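Local coordinates for protein ATP-dependent RNA helicase HrpB (Escherichia coli, PDB 6EUD) that hydrolyses ATP to ADP and phosphate as a DExH-box NTPase of the DEAH/RHA helicase group and binds single-stranded RNA, at residues A731-N743 against H793-T805. Residues are numbered along the deposited sequence; the frame is centred on the assembly and turned at random.
Sequences AVRMQEMFGEATN and HVWPDDPANTAPT
M734 meets the indole of W795 where strand 729-733 gives way to a short 3-10 segment. Its methyl does the touching, CE lying 3.6 Å from W795 CZ3; CG is anti to the backbone N (chi1 -178°), and a bend at chi3 turns the methyl to the six-membered ring. Helix 779-789 flanks both partners, through Y779 and V782 at M734 and M786 at W795. Q735 reaches the same indole, its OE1 3.8 Å from W795 CH2 with the amide tilted 52° against the ring, a contact without a hydrogen bond; W795 NE1 is bonded instead to the backbone of Y790.

F738 is the centre of the contact. P796 CG sits over one ring face, 4.2 Å from the F738 ring centroid in a CH-pi contact, while Q735 CA lies over the opposite face. At the ring edge are W795 CE3 and the carbonyl O of V794, and P799 CB approaches obliquely, 3.5 Å from F738 CD1.

The type II turn from M737 to E740 brings G739 N to P799 O, 2.8 Å away, with an N-H...O angle of 150°. G739, with a positive phi, occupies the third position of the turn, where glycine is favoured, and its CA packs 3.3 Å from T802 O. Beyond it, A741 CB brushes A800 CB.

The example illustrates how the irregular loop after helix 779-789 is laid against a strand end and turn of the C-terminal region: a phenylalanine packed against two prolines and an indole supplies mostly apolar contact, and one backbone hydrogen bond is consistent with a defined alignment.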
loop_
_atom_site.group_PDB
_atom_site.type_symbol
_atom_site.label_atom_id
_atom_site.label_comp_id
_atom_site.label_asym_id
_atom_site.label_seq_id
_atom_site.Cartn_x
_atom_site.Cartn_y
_atom_site.Cartn_z
ATOM N N ALA A 731 21.723 38.966 22.756
ATOM C CA ALA A 731 22.481 39.361 23.937
ATOM C C ALA A 731 22.931 40.798 23.784
ATOM O O ALA A 731 23.740 41.109 22.911
ATOM C CB ALA A 731 23.657 38.445 24.142
ATOM N N VAL A 732 22.396 41.679 24.621
ATOM C CA VAL A 732 22.628 43.116 24.455
ATOM C C VAL A 732 22.687 43.830 25.798
ATOM O O VAL A 732 21.914 43.521 26.702
ATOM C CB VAL A 732 21.515 43.777 23.583
ATOM C CG1 VAL A 732 20.142 43.560 24.206
ATOM C CG2 VAL A 732 21.773 45.255 23.395
ATOM N N ARG A 733 23.600 44.783 25.938
ATOM C CA ARG A 733 23.628 45.591 27.154
ATOM C C ARG A 733 22.317 46.367 27.278
ATOM O O ARG A 733 21.861 47.005 26.333
ATOM C CB ARG A 733 24.824 46.539 27.154
ATOM C CG ARG A 733 26.168 45.833 27.172
ATOM C CD ARG A 733 27.313 46.822 27.021
ATOM N NE ARG A 733 27.225 47.529 25.750
ATOM C CZ ARG A 733 27.995 48.553 25.404
ATOM N NH1 ARG A 733 28.930 48.999 26.236
ATOM N NH2 ARG A 733 27.833 49.125 24.221
ATOM N N MET A 734 21.705 46.270 28.449
ATOM C CA MET A 734 20.432 46.916 28.731
ATOM C C MET A 734 20.452 48.390 28.358
ATOM O O MET A 734 19.501 48.898 27.777
ATOM C CB MET A 734 20.089 46.759 30.208
ATOM C CG MET A 734 18.755 47.361 30.609
ATOM S SD MET A 734 18.371 47.097 32.354
ATOM C CE MET A 734 19.649 48.052 33.166
ATOM N N GLN A 735 21.553 49.061 28.670
ATOM C CA GLN A 735 21.683 50.497 28.415
ATOM C C GLN A 735 21.419 50.848 26.932
ATOM O O GLN A 735 20.939 51.945 26.619
ATOM C CB GLN A 735 23.080 50.983 28.856
ATOM C CG GLN A 735 24.217 50.438 28.005
ATOM C CD GLN A 735 25.443 50.026 28.801
ATOM O OE1 GLN A 735 25.374 49.809 30.005
ATOM N NE2 GLN A 735 26.570 49.893 28.118
ATOM N N GLU A 736 21.708 49.906 26.034
ATOM C CA GLU A 736 21.567 50.145 24.605
ATOM C C GLU A 736 20.113 50.054 24.137
ATOM O O GLU A 736 19.775 50.501 23.050
ATOM C CB GLU A 736 22.428 49.161 23.811
ATOM C CG GLU A 736 23.935 49.361 23.981
ATOM C CD GLU A 736 24.727 48.992 22.725
ATOM O OE1 GLU A 736 25.072 47.798 22.528
ATOM O OE2 GLU A 736 24.998 49.909 21.924
ATOM N N MET A 737 19.249 49.467 24.956
ATOM C CA MET A 737 17.844 49.319 24.583
ATOM C C MET A 737 16.980 50.501 25.039
ATOM O O MET A 737 15.756 50.481 24.881
ATOM C CB MET A 737 17.289 48.023 25.160
ATOM C CG MET A 737 17.946 46.779 24.602
ATOM S SD MET A 737 17.833 46.734 22.818
ATOM C CE MET A 737 16.035 46.829 22.580
ATOM N N PHE A 738 17.603 51.525 25.611
ATOM C CA PHE A 738 16.849 52.701 26.036
ATOM C C PHE A 738 16.203 53.425 24.861
ATOM O O PHE A 738 16.848 53.681 23.837
ATOM C CB PHE A 738 17.750 53.674 26.791
ATOM C CG PHE A 738 18.191 53.175 28.124
ATOM C CD1 PHE A 738 17.513 52.142 28.745
ATOM C CD2 PHE A 738 19.282 53.735 28.757
ATOM C CE1 PHE A 738 17.920 51.675 29.982
ATOM C CE2 PHE A 738 19.691 53.272 29.986
ATOM C CZ PHE A 738 19.009 52.242 30.602
ATOM N N GLY A 739 14.935 53.783 25.016
ATOM C CA GLY A 739 14.225 54.487 23.964
ATOM C C GLY A 739 13.290 53.577 23.188
ATOM O O GLY A 739 12.418 54.046 22.448
ATOM N N GLU A 740 13.477 52.269 23.363
ATOM C CA GLU A 740 12.636 51.269 22.724
ATOM C C GLU A 740 11.514 50.833 23.671
ATOM O O GLU A 740 11.763 50.289 24.745
ATOM C CB GLU A 740 13.480 50.065 22.279
ATOM C CG GLU A 740 12.686 48.973 21.596
ATOM C CD GLU A 740 11.924 49.479 20.382
ATOM O OE1 GLU A 740 10.785 49.973 20.552
ATOM O OE2 GLU A 740 12.453 49.365 19.256
ATOM N N ALA A 741 10.274 51.093 23.274
ATOM C CA ALA A 741 9.129 50.790 24.126
ATOM C C ALA A 741 8.605 49.391 23.848
ATOM O O ALA A 741 7.933 48.791 24.685
ATOM C CB ALA A 741 8.033 51.808 23.919
ATOM N N THR A 742 8.929 48.876 22.665
ATOM C CA THR A 742 8.354 47.630 22.178
ATOM C C THR A 742 9.424 46.582 21.929
ATOM O O THR A 742 10.385 46.827 21.197
ATOM C CB THR A 742 7.560 47.862 20.883
ATOM O OG1 THR A 742 6.473 48.753 21.144
ATOM C CG2 THR A 742 7.000 46.566 20.364
ATOM N N ASN A 743 9.253 45.416 22.541
ATOM C CA ASN A 743 10.176 44.310 22.331
ATOM C C ASN A 743 10.426 44.072 20.838
ATOM O O ASN A 743 9.483 43.946 20.058
ATOM C CB ASN A 743 9.645 43.028 22.982
ATOM C CG ASN A 743 10.747 42.021 23.265
ATOM O OD1 ASN A 743 11.237 41.946 24.388
ATOM N ND2 ASN A 743 11.162 41.260 22.243
ATOM N N HIS A 793 27.139 55.596 35.365
ATOM C CA HIS A 793 26.184 55.574 34.260
ATOM C C HIS A 793 24.852 56.206 34.646
ATOM O O HIS A 793 24.463 56.188 35.813
ATOM C CB HIS A 793 25.930 54.142 33.779
ATOM C CG HIS A 793 27.066 53.551 33.011
ATOM N ND1 HIS A 793 28.173 53.007 33.623
ATOM C CD2 HIS A 793 27.272 53.428 31.678
ATOM C CE1 HIS A 793 29.012 52.571 32.702
ATOM N NE2 HIS A 793 28.488 52.813 31.515
ATOM N N VAL A 794 24.149 56.749 33.656
ATOM C CA VAL A 794 22.784 57.203 33.873
ATOM C C VAL A 794 21.814 56.022 33.727
ATOM O O VAL A 794 21.724 55.405 32.664
ATOM C CB VAL A 794 22.384 58.328 32.887
ATOM C CG1 VAL A 794 20.970 58.811 33.179
ATOM C CG2 VAL A 794 23.369 59.477 32.950
ATOM N N TRP A 795 21.109 55.705 34.808
ATOM C CA TRP A 795 20.063 54.690 34.803
ATOM C C TRP A 795 18.715 55.351 35.051
ATOM O O TRP A 795 18.285 55.483 36.196
ATOM C CB TRP A 795 20.348 53.626 35.860
ATOM C CG TRP A 795 21.737 53.092 35.759
ATOM C CD1 TRP A 795 22.815 53.467 36.507
ATOM C CD2 TRP A 795 22.215 52.104 34.834
ATOM N NE1 TRP A 795 23.931 52.760 36.120
ATOM C CE2 TRP A 795 23.587 51.919 35.091
ATOM C CE3 TRP A 795 21.612 51.352 33.821
ATOM C CZ2 TRP A 795 24.368 51.011 34.370
ATOM C CZ3 TRP A 795 22.391 50.450 33.111
ATOM C CH2 TRP A 795 23.755 50.297 33.385
ATOM N N PRO A 796 18.038 55.764 33.970
ATOM C CA PRO A 796 16.832 56.607 34.004
ATOM C C PRO A 796 15.581 55.907 34.538
ATOM O O PRO A 796 15.407 54.697 34.358
ATOM C CB PRO A 796 16.637 56.981 32.538
ATOM C CG PRO A 796 17.200 55.814 31.795
ATOM C CD PRO A 796 18.379 55.343 32.602
ATOM N N ASP A 797 14.708 56.683 35.173
ATOM C CA ASP A 797 13.485 56.147 35.755
ATOM C C ASP A 797 12.484 55.770 34.657
ATOM O O ASP A 797 11.592 54.954 34.879
ATOM C CB ASP A 797 12.871 57.156 36.738
ATOM C CG ASP A 797 13.772 57.432 37.948
ATOM O OD1 ASP A 797 14.035 56.509 38.750
ATOM O OD2 ASP A 797 14.229 58.585 38.090
ATOM N N ASP A 798 12.644 56.348 33.468
ATOM C CA ASP A 798 11.776 56.013 32.333
ATOM C C ASP A 798 12.584 55.596 31.086
ATOM O O ASP A 798 12.611 56.314 30.080
ATOM C CB ASP A 798 10.865 57.196 32.001
ATOM C CG ASP A 798 9.608 56.779 31.265
ATOM O OD1 ASP A 798 8.523 56.801 31.886
ATOM O OD2 ASP A 798 9.697 56.428 30.071
ATOM N N PRO A 799 13.229 54.415 31.143
ATOM C CA PRO A 799 14.120 53.939 30.076
ATOM C C PRO A 799 13.423 53.756 28.729
ATOM O O PRO A 799 14.044 53.966 27.691
ATOM C CB PRO A 799 14.625 52.598 30.621
ATOM C CG PRO A 799 13.591 52.177 31.603
ATOM C CD PRO A 799 13.071 53.417 32.217
ATOM N N ALA A 800 12.149 53.389 28.747
ATOM C CA ALA A 800 11.366 53.246 27.523
ATOM C C ALA A 800 11.316 54.526 26.678
ATOM O O ALA A 800 11.159 54.453 25.450
ATOM C CB ALA A 800 9.951 52.804 27.862
ATOM N N ASN A 801 11.441 55.686 27.331
ATOM C CA ASN A 801 11.334 56.980 26.643
ATOM C C ASN A 801 12.601 57.840 26.681
ATOM O O ASN A 801 12.632 58.927 26.110
ATOM C CB ASN A 801 10.174 57.795 27.219
ATOM C CG ASN A 801 8.842 57.109 27.041
ATOM O OD1 ASN A 801 8.246 57.161 25.968
ATOM N ND2 ASN A 801 8.361 56.467 28.096
ATOM N N THR A 802 13.635 57.363 27.361
ATOM C CA THR A 802 14.912 58.060 27.383
ATOM C C THR A 802 15.609 58.029 26.022
ATOM O O THR A 802 15.800 56.958 25.436
ATOM C CB THR A 802 15.844 57.458 28.436
ATOM O OG1 THR A 802 15.345 57.787 29.737
ATOM C CG2 THR A 802 17.257 58.005 28.282
ATOM N N ALA A 803 15.982 59.207 25.524
ATOM C CA ALA A 803 16.658 59.325 24.238
ATOM C C ALA A 803 17.922 58.481 24.197
ATOM O O ALA A 803 18.796 58.620 25.056
ATOM C CB ALA A 803 16.991 60.771 23.947
ATOM N N PRO A 804 18.014 57.588 23.197
ATOM C CA PRO A 804 19.203 56.755 23.014
ATOM C C PRO A 804 20.433 57.587 22.681
ATOM O O PRO A 804 20.347 58.499 21.856
ATOM C CB PRO A 804 18.819 55.846 21.841
ATOM C CG PRO A 804 17.764 56.579 21.121
ATOM C CD PRO A 804 16.987 57.303 22.180
ATOM N N THR A 805 21.552 57.289 23.336
ATOM C CA THR A 805 22.825 57.911 22.991
ATOM C C THR A 805 23.260 57.410 21.616
ATOM O O THR A 805 23.690 56.262 21.478
ATOM C CB THR A 805 23.927 57.601 24.031
ATOM O OG1 THR A 805 24.137 56.184 24.108
ATOM C CG2 THR A 805 23.540 58.136 25.404
#